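Local coordinates for antifreeze protein (Marinomonas primoryensis, PDB 5JUH) that forms the calcium-binding C-terminal region, probably with the type I secretion signal, of a giant adhesin that binds its Antarctic bacterium to diatoms and ice, at residues K136-D139 against V140-T144. Residues are numbered along the deposited sequence; the frame is centred on the assembly and turned at random.
Sequences KDAD and VDAVT. With CA (calcium ion), chain F.
Asp139 stands just before helix 140-150 and turns one carboxylate oxygen onto two backbone N-H groups of its first turn. Ala142 N gives OD1 the straighter bond, 3.0 Å long with an N-H...O angle of 165°. Asp141 N lies 2.8 Å from the same OD1, but the angle is only 126° and that bond is weak. With chi1 at 62°, CG sits between the backbone N and the carbonyl carbon of Asp139, which brings OD1 in front of these two N-H groups. The backbone adds the first helical bond, from Val143 N to Asp139 O at 3.1 Å. This is an N-cap: Asp139 satisfies amides of the first turn, and its negative charge would suit the positive end of the helix dipole. Inside the turn, Val140 O takes two bonds, from Thr144 N and from Thr144 OG1. Apolar packing is closest at Val143, which is buried: its CG2 lies 3.4 Å from Asp139 O and 4.0 Å from Ala138 CB. Val140, Val143 and Thr144 all touch Tyr197 of strand 195-200. Ala138 CB meets Ala142 CB more loosely, at 4.4 Å. Asp139 and Asp141 are both exposed residues, and the Asp141 carboxylate leads away from the cap. Upstream the loop carries a well-hydrated calcium ion: Lys136 O binds it at 2.3 Å beside four waters, one of which donates to Asp137 OD1.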
loop_
_atom_site.group_PDB
_atom_site.type_symbol
_atom_site.label_atom_id
_atom_site.label_comp_id
_atom_site.label_asym_id
_atom_site.label_seq_id
_atom_site.Cartn_x
_atom_site.Cartn_y
_atom_site.Cartn_z
ATOM N N LYS A 136 -13.718 1.240 -15.337
ATOM C CA LYS A 136 -14.984 0.936 -14.666
ATOM C C LYS A 136 -15.573 -0.462 -14.984
ATOM O O LYS A 136 -16.388 -0.932 -14.219
ATOM C CB LYS A 136 -16.033 2.071 -14.862
ATOM C CG LYS A 136 -16.452 2.136 -16.313
ATOM C CD LYS A 136 -17.577 3.120 -16.567
ATOM C CE LYS A 136 -17.218 4.502 -16.071
ATOM N NZ LYS A 136 -18.242 5.523 -16.471
ATOM N N ASP A 137 -15.222 -1.056 -16.133
ATOM C CA ASP A 137 -15.794 -2.322 -16.543
ATOM C C ASP A 137 -14.905 -3.515 -16.223
ATOM O O ASP A 137 -15.260 -4.658 -16.576
ATOM C CB ASP A 137 -16.236 -2.337 -18.002
ATOM C CG ASP A 137 -17.316 -1.289 -18.308
ATOM O OD1 ASP A 137 -18.151 -0.954 -17.419
ATOM O OD2 ASP A 137 -17.292 -0.839 -19.497
ATOM N N ALA A 138 -13.778 -3.297 -15.529
ATOM C CA ALA A 138 -12.888 -4.424 -15.262
ATOM C C ALA A 138 -13.419 -5.273 -14.134
ATOM O O ALA A 138 -13.953 -4.779 -13.105
ATOM C CB ALA A 138 -11.508 -3.874 -14.884
ATOM N N ASP A 139 -13.154 -6.573 -14.259
ATOM C CA ASP A 139 -13.422 -7.556 -13.247
ATOM C C ASP A 139 -12.226 -7.753 -12.315
ATOM O O ASP A 139 -11.149 -7.293 -12.584
ATOM C CB ASP A 139 -13.942 -8.868 -13.818
ATOM C CG ASP A 139 -12.995 -9.533 -14.707
ATOM O OD1 ASP A 139 -11.844 -9.820 -14.270
ATOM O OD2 ASP A 139 -13.301 -9.796 -15.926
ATOM N N VAL A 140 -12.380 -8.595 -11.288
ATOM C CA VAL A 140 -11.330 -8.714 -10.275
ATOM C C VAL A 140 -10.159 -9.527 -10.862
ATOM O O VAL A 140 -9.050 -9.410 -10.302
ATOM C CB VAL A 140 -11.821 -9.326 -8.960
ATOM C CG1 VAL A 140 -12.897 -8.458 -8.290
ATOM C CG2 VAL A 140 -12.298 -10.756 -9.157
ATOM N N ASP A 141 -10.314 -10.346 -11.934
ATOM C CA ASP A 141 -9.137 -11.024 -12.491
ATOM C C ASP A 141 -8.326 -10.086 -13.308
ATOM O O ASP A 141 -7.079 -10.058 -13.194
ATOM C CB ASP A 141 -9.566 -12.198 -13.303
ATOM C CG ASP A 141 -8.419 -12.967 -13.729
ATOM O OD1 ASP A 141 -7.616 -13.297 -12.812
ATOM O OD2 ASP A 141 -8.170 -13.163 -14.916
ATOM N N ALA A 142 -8.917 -9.210 -14.063
ATOM C CA ALA A 142 -8.174 -8.179 -14.787
ATOM C C ALA A 142 -7.472 -7.241 -13.881
ATOM O O ALA A 142 -6.301 -6.893 -14.136
ATOM C CB ALA A 142 -9.098 -7.401 -15.754
ATOM N N VAL A 143 -8.093 -6.894 -12.759
ATOM C CA VAL A 143 -7.452 -5.991 -11.810
ATOM C C VAL A 143 -6.277 -6.691 -11.172
ATOM O O VAL A 143 -5.147 -6.171 -11.019
ATOM C CB VAL A 143 -8.462 -5.452 -10.775
ATOM C CG1 VAL A 143 -7.637 -4.607 -9.754
ATOM C CG2 VAL A 143 -9.428 -4.541 -11.482
ATOM N N THR A 144 -6.474 -7.955 -10.766
ATOM C CA THR A 144 -5.390 -8.753 -10.154
ATOM C C THR A 144 -4.193 -8.818 -11.083
ATOM O O THR A 144 -3.033 -8.632 -10.650
ATOM C CB THR A 144 -5.882 -10.199 -9.812
ATOM O OG1 THR A 144 -6.829 -10.082 -8.817
ATOM C CG2 THR A 144 -4.702 -11.062 -9.337
HETATM CA CA CA F . -18.214 -1.223 -12.842
HETATM O O HOH W 1 -19.153 -0.227 -14.852
HETATM O O HOH W 2 -18.933 -3.195 -14.015
HETATM O O HOH W 3 -17.797 0.842 -11.885
HETATM O O HOH W 4 -20.637 -1.075 -12.401
#